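Side-chain contacts in aldehyde dehydrogenase (Listeria monocytogenes, PDB 3K9D), which probably oxidises aldehyde or oxo groups, with NAD or NADP as the electron acceptor: residues A[22-27]-A[169-174]; A[126-131]-A[139-144]. All blocks are in the same frame, centred on the assembly; numbering follows the deposited sequence.

Contact 1: residues A[22-27]-A[169-174]; sequences NKAQKE and KGAISC
A small apolar contact joins A24, near the C-terminal end of the long N-terminal helix 6-28, to the turn K169-A171 that leads into strand 172-174. It is made by a single methyl group on the helix side, and the two segments bury only 100 Å² between them. The CB of A24 points at the turn and meets the CB of A171 at 3.8 Å, methyl against methyl. The same A24 CB also lies on the peptide backbone of the turn, 3.5 Å from the O of K169 and 3.6 Å from the N of A171. Because neither alanine carries more than a methyl, the backbones come close, with the CA atoms of A24 and A171 5.1 Å apart. G170, with its positive phi of 87°, lets the chain turn between K169 and A171.

The strand that follows belongs to the mixed sheet of the aldehyde dehydrogenase fold, where it lies beside strand 138-143 and runs parallel to it. Helix 6-28 therefore packs at the point where the chain enters the sheet. P168, just before the turn, also touches A24 and E27 of the helix, and on the turn itself the side chain of K169 leads away from the helix to touch E163 of helix 148-164. The neighbouring Q25 leads away from 169-174; it touches S138, at the start of strand 138-143, and its NE2 donates a hydrogen bond to the O of G136, so the helix is also held to the chain just ahead of that strand.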
loop_
_atom_site.group_PDB
_atom_site.type_symbol
_atom_site.label_atom_id
_atom_site.label_comp_id
_atom_site.label_asym_id
_atom_site.label_seq_id
_atom_site.Cartn_x
_atom_site.Cartn_y
_atom_site.Cartn_z
ATOM N N ASN A 22 5.837 13.292 16.056
ATOM C CA ASN A 22 7.062 13.150 15.269
ATOM C C ASN A 22 8.258 12.889 16.184
ATOM O O ASN A 22 8.952 11.872 16.039
ATOM C CB ASN A 22 7.275 14.415 14.427
ATOM C CG ASN A 22 8.267 14.222 13.312
ATOM O OD1 ASN A 22 8.344 13.155 12.701
ATOM N ND2 ASN A 22 9.028 15.266 13.025
ATOM N N LYS A 23 8.447 13.785 17.152
ATOM C CA LYS A 23 9.506 13.665 18.164
ATOM C C LYS A 23 9.404 12.375 18.976
ATOM O O LYS A 23 10.400 11.678 19.179
ATOM C CB LYS A 23 9.478 14.861 19.124
ATOM C CG LYS A 23 9.925 16.190 18.523
ATOM C CD LYS A 23 9.817 17.290 19.562
ATOM C CE LYS A 23 9.374 18.609 18.954
ATOM N NZ LYS A 23 8.791 19.504 20.000
ATOM N N ALA A 24 8.186 12.052 19.409
ATOM C CA ALA A 24 7.944 10.898 20.263
ATOM C C ALA A 24 8.269 9.584 19.566
ATOM O O ALA A 24 8.745 8.650 20.204
ATOM C CB ALA A 24 6.492 10.899 20.761
ATOM N N GLN A 25 7.993 9.521 18.262
ATOM C CA GLN A 25 8.240 8.321 17.453
ATOM C C GLN A 25 9.743 8.060 17.326
ATOM O O GLN A 25 10.182 6.911 17.374
ATOM C CB GLN A 25 7.571 8.451 16.080
ATOM C CG GLN A 25 7.572 7.187 15.239
ATOM C CD GLN A 25 8.874 7.009 14.484
ATOM O OE1 GLN A 25 9.479 7.984 14.034
ATOM N NE2 GLN A 25 9.335 5.767 14.384
ATOM N N LYS A 26 10.526 9.129 17.189
ATOM C CA LYS A 26 11.996 9.010 17.151
ATOM C C LYS A 26 12.539 8.418 18.441
ATOM O O LYS A 26 13.488 7.641 18.426
ATOM C CB LYS A 26 12.649 10.345 16.778
ATOM C CG LYS A 26 12.438 10.636 15.282
ATOM C CD LYS A 26 12.887 12.019 14.832
ATOM C CE LYS A 26 12.132 12.481 13.567
ATOM N NZ LYS A 26 12.233 11.593 12.374
ATOM N N GLU A 27 11.870 8.731 19.545
ATOM C CA GLU A 27 12.136 8.081 20.812
ATOM C C GLU A 27 11.666 6.608 20.845
ATOM O O GLU A 27 12.398 5.745 21.315
ATOM C CB GLU A 27 11.510 8.906 21.927
ATOM C CG GLU A 27 12.189 8.793 23.239
ATOM C CD GLU A 27 11.727 9.861 24.201
ATOM O OE1 GLU A 27 11.332 9.514 25.338
ATOM O OE2 GLU A 27 11.749 11.048 23.805
ATOM N N LYS A 169 5.629 10.956 25.874
ATOM C CA LYS A 169 4.461 11.838 25.787
ATOM C C LYS A 169 4.263 12.301 24.349
ATOM O O LYS A 169 5.237 12.556 23.635
ATOM C CB LYS A 169 4.701 13.085 26.635
ATOM C CG LYS A 169 3.622 13.427 27.633
ATOM C CD LYS A 169 3.976 12.866 28.997
ATOM C CE LYS A 169 4.890 13.789 29.797
ATOM N NZ LYS A 169 4.123 14.847 30.512
ATOM N N GLY A 170 3.012 12.408 23.925
ATOM C CA GLY A 170 2.702 12.879 22.572
ATOM C C GLY A 170 2.688 11.814 21.491
ATOM O O GLY A 170 2.296 12.092 20.342
ATOM N N ALA A 171 3.100 10.595 21.853
ATOM C CA ALA A 171 3.061 9.446 20.942
ATOM C C ALA A 171 1.653 8.974 20.659
ATOM O O ALA A 171 1.403 8.373 19.622
ATOM C CB ALA A 171 3.883 8.303 21.487
ATOM N N ILE A 172 0.739 9.219 21.592
ATOM C CA ILE A 172 -0.677 8.853 21.402
ATOM C C ILE A 172 -1.531 10.072 21.708
ATOM O O ILE A 172 -1.592 10.526 22.855
ATOM C CB ILE A 172 -1.106 7.660 22.319
ATOM C CG1 ILE A 172 -0.211 6.439 22.061
ATOM C CG2 ILE A 172 -2.601 7.344 22.129
ATOM C CD1 ILE A 172 -0.073 5.532 23.237
ATOM N N SER A 173 -2.160 10.622 20.682
ATOM C CA SER A 173 -2.899 11.865 20.839
ATOM C C SER A 173 -4.171 11.892 20.004
ATOM O O SER A 173 -4.414 10.996 19.199
ATOM C CB SER A 173 -1.996 13.077 20.532
ATOM O OG SER A 173 -1.547 13.061 19.181
ATOM N N CYS A 174 -4.968 12.938 20.189
ATOM C CA CYS A 174 -6.244 13.063 19.514
ATOM C C CYS A 174 -6.573 14.534 19.375
ATOM O O CYS A 174 -6.360 15.299 20.324
ATOM C CB CYS A 174 -7.332 12.374 20.359
ATOM S SG CYS A 174 -8.966 12.192 19.599
#

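Contact 2: residues A[126-131]-A[139-144]; sequences IYKTLI and IVFSPH
K128 and T129 of helix 121-134 pack against I139 and F141 of strand 138-143, the second half of a beta-alpha-beta unit that begins with strand 102-116. The helix segment runs nearly antiparallel to the strand, at 161°, with the axes 9.6 Å apart.

The apolar packing centres on the CB of K128, which lies 3.9 Å from the CD1 of I139 and is also met by the ring of F141. That ring presents its edge to the helix, with its CE1 3.9 Å from the CB of K128. One face of the ring is covered within the strand by the CG1 of I139, offset toward the rim. This I139 branch stands anti to the backbone N (chi1 -171°), which carries CD1 on to the helix.

Neither polar end is satisfied by the strand: K128 reaches T198, and T129 turns back on its own helix. From its CB the lysine chain runs extended past the ring, and its NZ hydrogen-bonds to the OG1 of T198. The hydroxyl of T129 bonds to the O of V125, one turn back; the same OG1 sits in the plane of the F141 ring, at its edge, 3.3 Å from the CZ of F141.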
loop_
_atom_site.group_PDB
_atom_site.type_symbol
_atom_site.label_atom_id
_atom_site.label_comp_id
_atom_site.label_asym_id
_atom_site.label_seq_id
_atom_site.Cartn_x
_atom_site.Cartn_y
_atom_site.Cartn_z
ATOM N N ILE A 126 -8.494 1.796 20.613
ATOM C CA ILE A 126 -7.678 0.832 21.370
ATOM C C ILE A 126 -6.855 -0.001 20.405
ATOM O O ILE A 126 -5.648 -0.111 20.560
ATOM C CB ILE A 126 -8.549 -0.066 22.302
ATOM C CG1 ILE A 126 -9.041 0.744 23.497
ATOM C CG2 ILE A 126 -7.758 -1.275 22.802
ATOM C CD1 ILE A 126 -10.278 0.146 24.229
ATOM N N TYR A 127 -7.533 -0.562 19.409
ATOM C CA TYR A 127 -6.949 -1.451 18.416
ATOM C C TYR A 127 -5.869 -0.777 17.556
ATOM O O TYR A 127 -4.808 -1.336 17.404
ATOM C CB TYR A 127 -8.066 -2.065 17.551
ATOM C CG TYR A 127 -7.708 -2.288 16.101
ATOM C CD1 TYR A 127 -6.928 -3.380 15.708
ATOM C CD2 TYR A 127 -8.165 -1.408 15.110
ATOM C CE1 TYR A 127 -6.589 -3.577 14.350
ATOM C CE2 TYR A 127 -7.830 -1.600 13.761
ATOM C CZ TYR A 127 -7.054 -2.682 13.392
ATOM O OH TYR A 127 -6.736 -2.859 12.058
ATOM N N LYS A 128 -6.155 0.415 17.029
ATOM C CA LYS A 128 -5.206 1.160 16.176
ATOM C C LYS A 128 -3.960 1.569 16.946
ATOM O O LYS A 128 -2.861 1.517 16.407
ATOM C CB LYS A 128 -5.848 2.409 15.563
ATOM C CG LYS A 128 -6.895 2.126 14.506
ATOM C CD LYS A 128 -7.242 3.385 13.699
ATOM C CE LYS A 128 -8.103 3.006 12.475
ATOM N NZ LYS A 128 -8.773 4.152 11.811
ATOM N N THR A 129 -4.154 1.969 18.204
ATOM C CA THR A 129 -3.070 2.371 19.081
ATOM C C THR A 129 -2.125 1.193 19.268
ATOM O O THR A 129 -0.930 1.309 19.002
ATOM C CB THR A 129 -3.594 2.857 20.435
ATOM O OG1 THR A 129 -4.371 4.039 20.253
ATOM C CG2 THR A 129 -2.431 3.185 21.387
ATOM N N LEU A 130 -2.686 0.056 19.678
ATOM C CA LEU A 130 -1.932 -1.169 19.921
ATOM C C LEU A 130 -1.094 -1.602 18.737
ATOM O O LEU A 130 0.079 -1.924 18.902
ATOM C CB LEU A 130 -2.883 -2.312 20.270
ATOM C CG LEU A 130 -3.411 -2.388 21.692
ATOM C CD1 LEU A 130 -4.635 -3.251 21.691
ATOM C CD2 LEU A 130 -2.366 -2.928 22.626
ATOM N N ILE A 131 -1.693 -1.608 17.547
ATOM C CA ILE A 131 -0.961 -2.020 16.340
ATOM C C ILE A 131 0.091 -0.997 15.833
ATOM O O ILE A 131 1.171 -1.393 15.396
ATOM C CB ILE A 131 -1.915 -2.550 15.210
ATOM C CG1 ILE A 131 -2.838 -1.446 14.666
ATOM C CG2 ILE A 131 -2.734 -3.748 15.745
ATOM C CD1 ILE A 131 -3.526 -1.798 13.385
ATOM N N ILE A 139 0.785 7.840 16.874
ATOM C CA ILE A 139 -0.542 7.932 16.228
ATOM C C ILE A 139 -1.323 9.180 16.698
ATOM O O ILE A 139 -1.335 9.493 17.886
ATOM C CB ILE A 139 -1.352 6.578 16.353
ATOM C CG1 ILE A 139 -2.630 6.596 15.489
ATOM C CG2 ILE A 139 -1.613 6.178 17.857
ATOM C CD1 ILE A 139 -3.196 5.230 15.178
ATOM N N VAL A 140 -1.915 9.916 15.755
ATOM C CA VAL A 140 -2.756 11.080 16.077
ATOM C C VAL A 140 -4.152 10.837 15.513
ATOM O O VAL A 140 -4.308 10.623 14.312
ATOM C CB VAL A 140 -2.198 12.423 15.494
ATOM C CG1 VAL A 140 -3.003 13.603 16.022
ATOM C CG2 VAL A 140 -0.726 12.635 15.856
ATOM N N PHE A 141 -5.157 10.864 16.387
ATOM C CA PHE A 141 -6.526 10.541 16.006
ATOM C C PHE A 141 -7.371 11.715 15.565
ATOM O O PHE A 141 -7.304 12.808 16.128
ATOM C CB PHE A 141 -7.258 9.773 17.124
ATOM C CG PHE A 141 -6.688 8.401 17.387
ATOM C CD1 PHE A 141 -6.897 7.364 16.485
ATOM C CD2 PHE A 141 -5.925 8.157 18.511
ATOM C CE1 PHE A 141 -6.367 6.088 16.708
ATOM C CE2 PHE A 141 -5.383 6.895 18.743
ATOM C CZ PHE A 141 -5.611 5.858 17.833
ATOM N N SER A 142 -8.186 11.434 14.548
ATOM C CA SER A 142 -9.279 12.285 14.128
ATOM C C SER A 142 -10.598 11.661 14.602
ATOM O O SER A 142 -11.039 10.643 14.059
ATOM C CB SER A 142 -9.292 12.423 12.602
ATOM O OG SER A 142 -10.325 13.287 12.206
ATOM N N PRO A 143 -11.218 12.265 15.629
ATOM C CA PRO A 143 -12.486 11.770 16.172
ATOM C C PRO A 143 -13.698 12.206 15.367
ATOM O O PRO A 143 -13.770 13.345 14.904
ATOM C CB PRO A 143 -12.524 12.385 17.586
ATOM C CG PRO A 143 -11.726 13.647 17.463
ATOM C CD PRO A 143 -10.715 13.442 16.367
ATOM N N HIS A 144 -14.643 11.292 15.184
ATOM C CA HIS A 144 -15.940 11.662 14.656
ATOM C C HIS A 144 -16.552 12.558 15.727
ATOM O O HIS A 144 -16.461 12.231 16.910
ATOM C CB HIS A 144 -16.791 10.418 14.388
ATOM C CG HIS A 144 -18.039 10.694 13.609
ATOM N ND1 HIS A 144 -19.079 11.448 14.110
ATOM C CD2 HIS A 144 -18.417 10.312 12.366
ATOM C CE1 HIS A 144 -20.037 11.535 13.203
ATOM N NE2 HIS A 144 -19.663 10.847 12.139
#

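The two contacts lie with their centres about 13 Å apart, on the same side of the chain's centre, and meet in one mixed sheet. Along the chain the order is 22-27, 126-131, 139-144, 169-174, so contact 2 is closed locally within the long excursion that contact 1 brings together. Strands 138-143 and 172-174 run side by side: the O of A171 probably accepts a hydrogen bond from the N of I139 at 2.9 Å, and the O of S173 pairs likewise with the N of F141. Helix 121-134 also reaches strand 172-174, through T129 on I172. The N-terminal helix is thus tied to the sheet to which the beta-alpha-beta unit contributes strands 102-116 and 138-143.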